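Local coordinates for protein glucose dehydrogenase (PDB 2VWG) that catalyses the zinc-dependent oxidation of D-glucose to D-glucono-1,5-lactone, and of several other aldoses, with NADP(+) preferred over NAD(+) as electron acceptor, at residues A3-R8 with H58-H63; G47-F52 with R115-A120; V87-A92 with T129-Y134. One frame throughout, in Å; residues are numbered along the deposited sequence.

Contact 1: residues A3-R8 with H58-H63. With ZN (zinc ion), chain D; LGC (D-glucono-1,5-lactone), chain C.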
loop_
_atom_site.group_PDB
_atom_site.type_symbol
_atom_site.label_atom_id
_atom_site.label_comp_id
_atom_site.label_asym_id
_atom_site.label_seq_id
_atom_site.Cartn_x
_atom_site.Cartn_y
_atom_site.Cartn_z
ATOM N N ALA A 3 37.777 -18.133 0.710
ATOM C CA ALA A 3 36.547 -17.368 0.554
ATOM C C ALA A 3 36.386 -17.021 -0.915
ATOM O O ALA A 3 37.363 -17.004 -1.657
ATOM C CB ALA A 3 36.594 -16.106 1.396
ATOM N N ILE A 4 35.147 -16.776 -1.329
ATOM C CA ILE A 4 34.835 -16.355 -2.681
ATOM C C ILE A 4 34.411 -14.892 -2.621
ATOM O O ILE A 4 33.484 -14.527 -1.895
ATOM C CB ILE A 4 33.692 -17.180 -3.327
ATOM C CG1 ILE A 4 33.978 -18.690 -3.303
ATOM C CG2 ILE A 4 33.458 -16.703 -4.764
ATOM C CD1 ILE A 4 35.303 -19.101 -3.989
ATOM N N ALA A 5 35.093 -14.057 -3.397
ATOM C CA ALA A 5 34.967 -12.614 -3.283
ATOM C C ALA A 5 34.988 -11.952 -4.649
ATOM O O ALA A 5 35.508 -12.511 -5.601
ATOM C CB ALA A 5 36.118 -12.069 -2.441
ATOM N N VAL A 6 34.423 -10.751 -4.726
ATOM C CA VAL A 6 34.652 -9.866 -5.862
ATOM C C VAL A 6 35.661 -8.809 -5.414
ATOM O O VAL A 6 35.579 -8.315 -4.291
ATOM C CB VAL A 6 33.341 -9.225 -6.383
ATOM C CG1 VAL A 6 32.647 -8.404 -5.296
ATOM C CG2 VAL A 6 33.622 -8.376 -7.618
ATOM N N LYS A 7 36.639 -8.504 -6.269
ATOM C CA LYS A 7 37.656 -7.480 -5.960
ATOM C C LYS A 7 37.309 -6.201 -6.690
ATOM O O LYS A 7 36.754 -6.251 -7.795
ATOM C CB LYS A 7 39.054 -7.937 -6.371
ATOM C CG LYS A 7 39.700 -8.907 -5.400
ATOM C CD LYS A 7 41.079 -9.349 -5.893
ATOM C CE LYS A 7 41.813 -10.159 -4.832
ATOM N NZ LYS A 7 42.981 -10.900 -5.386
ATOM N N ARG A 8 37.622 -5.056 -6.077
ATOM C CA ARG A 8 37.292 -3.763 -6.690
ATOM C C ARG A 8 37.975 -3.643 -8.051
ATOM O O ARG A 8 39.135 -4.045 -8.214
ATOM C CB ARG A 8 37.657 -2.571 -5.794
ATOM C CG ARG A 8 36.897 -1.300 -6.190
ATOM C CD ARG A 8 37.300 -0.071 -5.381
ATOM N NE ARG A 8 36.568 0.052 -4.113
ATOM C CZ ARG A 8 37.069 -0.187 -2.899
ATOM N NH1 ARG A 8 38.330 -0.582 -2.737
ATOM N NH2 ARG A 8 36.296 -0.030 -1.826
ATOM N N HIS A 58 38.053 -5.881 -1.318
ATOM C CA HIS A 58 37.183 -6.956 -1.795
ATOM C C HIS A 58 35.903 -7.084 -0.970
ATOM O O HIS A 58 35.784 -6.501 0.107
ATOM C CB HIS A 58 37.938 -8.279 -1.721
ATOM C CG HIS A 58 38.207 -8.728 -0.322
ATOM N ND1 HIS A 58 39.196 -8.172 0.458
ATOM C CD2 HIS A 58 37.597 -9.659 0.451
ATOM C CE1 HIS A 58 39.201 -8.757 1.643
ATOM N NE2 HIS A 58 38.238 -9.661 1.666
ATOM N N LEU A 59 34.949 -7.848 -1.496
ATOM C CA LEU A 59 33.730 -8.190 -0.776
ATOM C C LEU A 59 33.484 -9.691 -0.910
ATOM O O LEU A 59 33.302 -10.185 -2.019
ATOM C CB LEU A 59 32.543 -7.412 -1.339
ATOM C CG LEU A 59 31.132 -7.743 -0.817
ATOM C CD1 LEU A 59 30.970 -7.342 0.638
ATOM C CD2 LEU A 59 30.078 -7.061 -1.683
ATOM N N VAL A 60 33.500 -10.404 0.214
ATOM C CA VAL A 60 33.110 -11.813 0.237
ATOM C C VAL A 60 31.615 -11.856 -0.052
ATOM O O VAL A 60 30.823 -11.132 0.564
ATOM C CB VAL A 60 33.447 -12.504 1.577
ATOM C CG1 VAL A 60 32.922 -13.942 1.595
ATOM C CG2 VAL A 60 34.958 -12.462 1.826
ATOM N N LEU A 61 31.248 -12.663 -1.035
ATOM C CA LEU A 61 29.862 -12.770 -1.475
ATOM C C LEU A 61 29.044 -13.748 -0.624
ATOM O O LEU A 61 29.580 -14.481 0.220
ATOM C CB LEU A 61 29.834 -13.224 -2.937
ATOM C CG LEU A 61 30.470 -12.251 -3.930
ATOM C CD1 LEU A 61 30.776 -12.938 -5.247
ATOM C CD2 LEU A 61 29.552 -11.069 -4.131
ATOM N N GLY A 62 27.738 -13.765 -0.870
ATOM C CA GLY A 62 26.866 -14.776 -0.303
ATOM C C GLY A 62 26.057 -14.256 0.868
ATOM O O GLY A 62 26.609 -13.829 1.875
ATOM N N HIS A 63 24.735 -14.300 0.733
ATOM C CA HIS A 63 23.850 -13.883 1.818
ATOM C C HIS A 63 22.810 -14.947 2.179
ATOM O O HIS A 63 22.042 -14.751 3.112
ATOM C CB HIS A 63 23.194 -12.541 1.460
ATOM C CG HIS A 63 22.324 -12.607 0.249
ATOM N ND1 HIS A 63 22.811 -12.415 -1.024
ATOM C CD2 HIS A 63 21.011 -12.918 0.109
ATOM C CE1 HIS A 63 21.825 -12.571 -1.895
ATOM N NE2 HIS A 63 20.723 -12.868 -1.232
HETATM ZN ZN ZN D . 19.061 -14.017 -1.951
HETATM C C1 LGC C . 18.465 -9.684 -1.141
HETATM C C2 LGC C . 18.426 -10.230 0.240
HETATM O O5 LGC C . 18.430 -8.295 -1.397
HETATM O O1 LGC C . 18.543 -10.454 -2.090
HETATM O O2 LGC C . 17.649 -11.402 0.257
HETATM C C3 LGC C . 17.893 -9.254 1.275
HETATM O O3 LGC C . 18.311 -9.673 2.556
HETATM C C4 LGC C . 18.402 -7.841 1.030
HETATM O O4 LGC C . 17.818 -7.004 1.999
HETATM C C5 LGC C . 18.006 -7.399 -0.381
HETATM C C6 LGC C . 18.535 -5.999 -0.699
HETATM O O6 LGC C . 19.942 -6.015 -0.692
HETATM O O HOH W 1 17.535 -13.701 -0.991
#

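Contact 2: residues G47-F52 with R115-A120. With LGC (D-glucono-1,5-lactone), chain C.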
loop_
_atom_site.group_PDB
_atom_site.type_symbol
_atom_site.label_atom_id
_atom_site.label_comp_id
_atom_site.label_asym_id
_atom_site.label_seq_id
_atom_site.Cartn_x
_atom_site.Cartn_y
_atom_site.Cartn_z
ATOM N N GLY A 47 28.039 -4.454 -10.123
ATOM C CA GLY A 47 28.120 -3.091 -9.583
ATOM C C GLY A 47 26.801 -2.326 -9.538
ATOM O O GLY A 47 26.774 -1.153 -9.158
ATOM N N GLY A 48 25.704 -2.985 -9.914
ATOM C CA GLY A 48 24.376 -2.366 -9.912
ATOM C C GLY A 48 23.739 -2.174 -8.540
ATOM O O GLY A 48 22.783 -1.404 -8.409
ATOM N N HIS A 49 24.253 -2.870 -7.519
ATOM C CA HIS A 49 23.677 -2.827 -6.163
ATOM C C HIS A 49 24.750 -3.158 -5.117
ATOM O O HIS A 49 25.692 -3.899 -5.395
ATOM C CB HIS A 49 22.503 -3.819 -6.062
ATOM C CG HIS A 49 21.787 -3.804 -4.743
ATOM N ND1 HIS A 49 21.099 -2.703 -4.277
ATOM C CD2 HIS A 49 21.623 -4.770 -3.807
ATOM C CE1 HIS A 49 20.566 -2.981 -3.100
ATOM N NE2 HIS A 49 20.869 -4.230 -2.791
ATOM N N GLY A 50 24.608 -2.592 -3.924
ATOM C CA GLY A 50 25.509 -2.894 -2.818
ATOM C C GLY A 50 26.792 -2.086 -2.825
ATOM O O GLY A 50 26.894 -1.068 -3.516
ATOM N N GLY A 51 27.774 -2.537 -2.048
ATOM C CA GLY A 51 29.040 -1.818 -1.901
ATOM C C GLY A 51 30.010 -2.517 -0.970
ATOM O O GLY A 51 29.612 -3.330 -0.138
ATOM N N PHE A 52 31.287 -2.172 -1.098
ATOM C CA PHE A 52 32.364 -2.845 -0.377
ATOM C C PHE A 52 32.442 -2.357 1.055
ATOM O O PHE A 52 31.949 -1.284 1.370
ATOM C CB PHE A 52 33.710 -2.607 -1.060
ATOM C CG PHE A 52 33.833 -3.270 -2.403
ATOM C CD1 PHE A 52 33.164 -2.770 -3.512
ATOM C CD2 PHE A 52 34.632 -4.383 -2.563
ATOM C CE1 PHE A 52 33.281 -3.380 -4.747
ATOM C CE2 PHE A 52 34.754 -4.991 -3.800
ATOM C CZ PHE A 52 34.077 -4.494 -4.886
ATOM N N ARG A 115 25.342 -8.366 5.028
ATOM C CA ARG A 115 26.455 -9.258 4.783
ATOM C C ARG A 115 26.350 -9.866 3.386
ATOM O O ARG A 115 25.313 -10.406 3.012
ATOM C CB ARG A 115 26.512 -10.340 5.874
ATOM C CG ARG A 115 26.904 -9.767 7.251
ATOM C CD ARG A 115 27.482 -10.793 8.215
ATOM N NE ARG A 115 28.640 -11.470 7.650
ATOM C CZ ARG A 115 29.466 -12.274 8.315
ATOM N NH1 ARG A 115 29.316 -12.503 9.608
ATOM N NH2 ARG A 115 30.470 -12.845 7.660
ATOM N N GLY A 116 27.431 -9.750 2.621
ATOM C CA GLY A 116 27.481 -10.214 1.248
ATOM C C GLY A 116 26.936 -9.253 0.205
ATOM O O GLY A 116 26.962 -9.559 -0.978
ATOM N N ILE A 117 26.440 -8.094 0.636
ATOM C CA ILE A 117 25.752 -7.176 -0.258
ATOM C C ILE A 117 26.257 -5.743 -0.072
ATOM O O ILE A 117 26.741 -5.129 -1.021
ATOM C CB ILE A 117 24.223 -7.214 -0.058
ATOM C CG1 ILE A 117 23.697 -8.642 -0.185
ATOM C CG2 ILE A 117 23.524 -6.321 -1.104
ATOM C CD1 ILE A 117 22.194 -8.773 0.055
ATOM N N VAL A 118 26.139 -5.203 1.136
ATOM C CA VAL A 118 26.611 -3.842 1.373
ATOM C C VAL A 118 27.316 -3.646 2.708
ATOM O O VAL A 118 26.749 -3.846 3.788
ATOM C CB VAL A 118 25.496 -2.780 1.166
ATOM C CG1 VAL A 118 24.279 -3.093 1.971
ATOM C CG2 VAL A 118 26.024 -1.381 1.488
ATOM N N GLY A 119 28.583 -3.258 2.610
ATOM C CA GLY A 119 29.340 -2.786 3.752
ATOM C C GLY A 119 29.898 -3.846 4.665
ATOM O O GLY A 119 30.578 -3.509 5.618
ATOM N N ALA A 120 29.612 -5.121 4.392
ATOM C CA ALA A 120 30.093 -6.205 5.236
ATOM C C ALA A 120 30.235 -7.484 4.430
ATOM O O ALA A 120 29.405 -7.779 3.559
ATOM C CB ALA A 120 29.154 -6.429 6.415
HETATM C C1 LGC C . 18.465 -9.684 -1.141
HETATM C C2 LGC C . 18.426 -10.230 0.240
HETATM O O5 LGC C . 18.430 -8.295 -1.397
HETATM O O1 LGC C . 18.543 -10.454 -2.090
HETATM O O2 LGC C . 17.649 -11.402 0.257
HETATM C C3 LGC C . 17.893 -9.254 1.275
HETATM O O3 LGC C . 18.311 -9.673 2.556
HETATM C C4 LGC C . 18.402 -7.841 1.030
HETATM O O4 LGC C . 17.818 -7.004 1.999
HETATM C C5 LGC C . 18.006 -7.399 -0.381
HETATM C C6 LGC C . 18.535 -5.999 -0.699
HETATM O O6 LGC C . 19.942 -6.015 -0.692
#

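Contact 3: residues V87-A92 with T129-Y134. With LGC (D-glucono-1,5-lactone), chain C.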
loop_
_atom_site.group_PDB
_atom_site.type_symbol
_atom_site.label_atom_id
_atom_site.label_comp_id
_atom_site.label_asym_id
_atom_site.label_seq_id
_atom_site.Cartn_x
_atom_site.Cartn_y
_atom_site.Cartn_z
ATOM N N VAL A 87 20.751 -11.459 7.548
ATOM C CA VAL A 87 21.618 -10.728 6.649
ATOM C C VAL A 87 22.057 -9.360 7.199
ATOM O O VAL A 87 23.200 -8.956 6.986
ATOM C CB VAL A 87 20.956 -10.598 5.279
ATOM C CG1 VAL A 87 21.789 -9.705 4.340
ATOM C CG2 VAL A 87 20.749 -12.015 4.687
ATOM N N ARG A 88 21.189 -8.671 7.938
ATOM C CA ARG A 88 21.524 -7.319 8.376
ATOM C C ARG A 88 22.293 -7.267 9.700
ATOM O O ARG A 88 22.034 -8.042 10.623
ATOM C CB ARG A 88 20.286 -6.423 8.416
ATOM C CG ARG A 88 19.960 -5.923 7.058
ATOM C CD ARG A 88 18.792 -5.001 7.023
ATOM N NE ARG A 88 18.508 -4.619 5.642
ATOM C CZ ARG A 88 17.634 -3.678 5.288
ATOM N NH1 ARG A 88 16.918 -3.046 6.208
ATOM N NH2 ARG A 88 17.466 -3.381 4.009
ATOM N N ARG A 89 23.249 -6.343 9.759
ATOM C CA ARG A 89 24.043 -6.093 10.963
ATOM C C ARG A 89 24.130 -4.582 11.168
ATOM O O ARG A 89 24.004 -3.822 10.206
ATOM C CB ARG A 89 25.449 -6.671 10.812
ATOM C CG ARG A 89 25.509 -8.181 10.617
ATOM C CD ARG A 89 25.117 -8.928 11.880
ATOM N NE ARG A 89 25.199 -10.372 11.670
ATOM C CZ ARG A 89 24.262 -11.116 11.082
ATOM N NH1 ARG A 89 23.131 -10.573 10.661
ATOM N NH2 ARG A 89 24.455 -12.423 10.935
ATOM N N PRO A 90 24.325 -4.138 12.428
ATOM C CA PRO A 90 24.468 -2.707 12.698
ATOM C C PRO A 90 25.661 -2.101 11.940
ATOM O O PRO A 90 26.671 -2.787 11.728
ATOM C CB PRO A 90 24.697 -2.624 14.207
ATOM C CG PRO A 90 24.480 -3.966 14.759
ATOM C CD PRO A 90 24.396 -4.964 13.642
ATOM N N PRO A 91 25.546 -0.831 11.521
ATOM C CA PRO A 91 26.629 -0.201 10.774
ATOM C C PRO A 91 27.811 0.193 11.672
ATOM O O PRO A 91 27.802 -0.100 12.873
ATOM C CB PRO A 91 25.950 1.025 10.151
ATOM C CG PRO A 91 24.885 1.372 11.098
ATOM C CD PRO A 91 24.411 0.086 11.717
ATOM N N ALA A 92 28.816 0.835 11.068
ATOM C CA ALA A 92 30.046 1.264 11.755
ATOM C C ALA A 92 29.766 2.122 13.001
ATOM O O ALA A 92 30.358 1.907 14.066
ATOM C CB ALA A 92 30.929 2.033 10.780
ATOM N N THR A 129 31.551 -15.999 11.732
ATOM C CA THR A 129 30.994 -15.775 13.051
ATOM C C THR A 129 29.754 -14.928 12.930
ATOM O O THR A 129 29.593 -14.190 11.975
ATOM C CB THR A 129 31.990 -15.043 13.979
ATOM O OG1 THR A 129 32.303 -13.765 13.423
ATOM C CG2 THR A 129 33.262 -15.867 14.175
ATOM N N SER A 130 28.860 -15.065 13.899
ATOM C CA SER A 130 27.755 -14.138 14.044
ATOM C C SER A 130 27.275 -14.156 15.487
ATOM O O SER A 130 27.422 -15.166 16.185
ATOM C CB SER A 130 26.586 -14.502 13.118
ATOM O OG SER A 130 26.782 -13.967 11.818
ATOM N N PRO A 131 26.672 -13.052 15.917
ATOM C CA PRO A 131 25.924 -13.036 17.161
ATOM C C PRO A 131 24.794 -14.052 17.167
ATOM O O PRO A 131 24.109 -14.264 16.149
ATOM C CB PRO A 131 25.358 -11.614 17.211
ATOM C CG PRO A 131 26.233 -10.821 16.320
ATOM C CD PRO A 131 26.645 -11.738 15.246
ATOM N N GLU A 132 24.619 -14.675 18.326
ATOM C CA GLU A 132 23.585 -15.677 18.562
ATOM C C GLU A 132 22.210 -15.178 18.136
ATOM O O GLU A 132 21.415 -15.926 17.569
ATOM C CB GLU A 132 23.586 -16.015 20.051
ATOM C CG GLU A 132 22.376 -16.745 20.581
ATOM C CD GLU A 132 22.543 -17.120 22.045
ATOM O OE1 GLU A 132 23.135 -16.329 22.818
ATOM O OE2 GLU A 132 22.090 -18.218 22.413
ATOM N N LYS A 133 21.920 -13.913 18.414
ATOM C CA LYS A 133 20.593 -13.381 18.121
ATOM C C LYS A 133 20.264 -13.350 16.614
ATOM O O LYS A 133 19.096 -13.267 16.250
ATOM C CB LYS A 133 20.425 -11.986 18.737
ATOM C CG LYS A 133 21.191 -10.878 18.032
ATOM C CD LYS A 133 21.158 -9.552 18.811
ATOM C CE LYS A 133 19.759 -8.932 18.840
ATOM N NZ LYS A 133 19.690 -7.696 19.676
ATOM N N TYR A 134 21.287 -13.427 15.758
ATOM C CA TYR A 134 21.113 -13.423 14.293
ATOM C C TYR A 134 21.328 -14.788 13.654
ATOM O O TYR A 134 21.425 -14.904 12.424
ATOM C CB TYR A 134 22.066 -12.412 13.670
ATOM C CG TYR A 134 21.848 -11.007 14.187
ATOM C CD1 TYR A 134 20.566 -10.468 14.275
ATOM C CD2 TYR A 134 22.919 -10.219 14.603
ATOM C CE1 TYR A 134 20.354 -9.193 14.763
ATOM C CE2 TYR A 134 22.713 -8.927 15.091
ATOM C CZ TYR A 134 21.425 -8.427 15.165
ATOM O OH TYR A 134 21.200 -7.163 15.648
HETATM C C1 LGC C . 18.465 -9.684 -1.141
HETATM C C2 LGC C . 18.426 -10.230 0.240
HETATM O O5 LGC C . 18.430 -8.295 -1.397
HETATM O O1 LGC C . 18.543 -10.454 -2.090
HETATM O O2 LGC C . 17.649 -11.402 0.257
HETATM C C3 LGC C . 17.893 -9.254 1.275
HETATM O O3 LGC C . 18.311 -9.673 2.556
HETATM C C4 LGC C . 18.402 -7.841 1.030
HETATM O O4 LGC C . 17.818 -7.004 1.999
HETATM C C5 LGC C . 18.006 -7.399 -0.381
HETATM C C6 LGC C . 18.535 -5.999 -0.699
HETATM O O6 LGC C . 19.942 -6.015 -0.692
#

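Contact 1: residues A3-R8 with H58-H63
Val-6 and Leu-59 face each other as an antiparallel hydrogen-bonded pair, joined by two backbone bonds: Val-6 N donates to Leu-59 O at 3.0 Å, and Leu-59 N returns a bond to Val-6 O at 2.9 Å. A third bond, Leu-61 N to Ile-4 O, is also 3.0 Å long and nearly straight (164° at the hydrogen), and so carries the pairing past the end of strand 58-60. On one face of the sheet, Val-6 CG1, set between its own N and carbonyl carbon (chi1 59°), crosses Leu-59 CB at 4.1 Å and reaches Leu-61 CD2 at 4.2 Å. The other face holds Ala-5, Val-60, Lys-7 and His-58, with Ala-5 CB lying 4.0 Å from His-58 CD2. Further out, His-121 stacks on the His-58 ring, and Leu-59 and Leu-61 lean on Val-44 of helix 39-46. Beyond Gly-62 the chain delivers His-63, whose NE2 binds the catalytic zinc at 2.1 Å, alongside Asp-38 and Glu-64; its ND1 makes a weak hydrogen bond to Asp-41. The chemistry is thus divided: backbone bonds and mostly apolar packing hold residues 58-61, and the metal ligand follows two residues later.

Contact 2: residues G47-F52 with R115-A120
Ile-117, which has the most surface buried here, meets His-49 through its CG2 branch, 3.7 Å from His-49 CD2. The two side chains pass at a slant, and the methyl approaches the imidazole neither squarely over a face nor at an edge. CG2 lies anti to the backbone N of Ile-117, while CG1 runs beside that N (chi1 -54°) and carries CD1 toward the bound gluconolactone; Ile-117 CG2 and CD1 both lie 3.6 Å from the lactone O6. His-49 reaches the same oxygen from another direction: with CG anti to its backbone N (chi1 -177°), the ring extends toward the ligand, and NE2 donates to O6 in the ring plane over 2.9 Å. The lactone's hydroxymethyl arm therefore meets a polar N-H and both apolar branches together.

Gly-51, second in buried area, supplies the backbone part. Its N bonds Ile-117 O at 3.0 Å, with the donor in the carbonyl plane, and its O accepts from Gly-119 N at 2.9 Å, the donor standing well above that plane. These two bonds bracket Val-118 and make a single bridge, rather than a continuous sheet. Gly-50 CA also lies close, 3.1 Å from Ile-117 O, in a CA-H...O contact that a residue without a side chain permits. Val-118 CB rests 4.0 Å from Gly-50 CA.

Val-44 of helix 39-46 and His-63 also touch Ile-117, while Val-274, an NADP(+)-binding residue, touches His-49. Ile-117 and Val-118 sit together opposite Glu-114, which fits a classic beta bulge. The arrangement is a wall of the glucose-binding site in this member of the zinc-containing alcohol dehydrogenase family.

Contact 3: residues V87-A92 with T129-Y134
Arg-89 reaches across to Tyr-134 and Ser-130 with a chain that turns sharply after CB: CG is set beside the backbone N, and chi2 of -70° brings CD alongside Tyr-134. CG packs on Arg-115 of strand 113-115. CD then lies 3.7 Å from Tyr-134 CD2, and NE is equally near that carbon while passing Pro-131 CD at 4.1 Å. At CZ the nearest partner is Tyr-134 CB, 3.6 Å away and over one face of the guanidinium, toward its rim. The two planes differ by 22°, and the side chains run past one another in opposite directions. At the tip, NH2 donates to Ser-130 OG over 2.9 Å, in the guanidinium plane and almost straight (169°), while NH1 turns back to Arg-88 O at 2.8 Å. These two in-plane bonds fix the rotation of the group. Ser-130 OG in turn donates to Thr-129 O while accepting from the arginine. Around the contact, strand 88-89 pairs with 113-115, strand 127-131 with 27-37, and Phe-99 of helix 97-100 touches Pro-90 and Tyr-134; Arg-89 thus links the two sheets.

In the fold
Contacts 1 and 3 are buried, whereas contact 2 lies at the surface, beside the substrate. Contact 1 is the sole regular strand pairing, with three backbone bonds; contact 2 has a single bridge in glycine-rich loops, and contact 3 crosses by one side-chain bond from a guanidinium. The centres of contacts 1 and 2 are about 9 Å apart, and they interlock: the Phe-52 ring packs on the backbone of Val-6 and His-58, while Leu-59 touches Ala-120. Contacts 2 and 3 share the small sheet of strands 88-89, 113-115 and 119-120, where Arg-115 meets Val-87 and Arg-89. All three border the lactone: His-63 near O1, His-49 through O6, and Val-87 near O3.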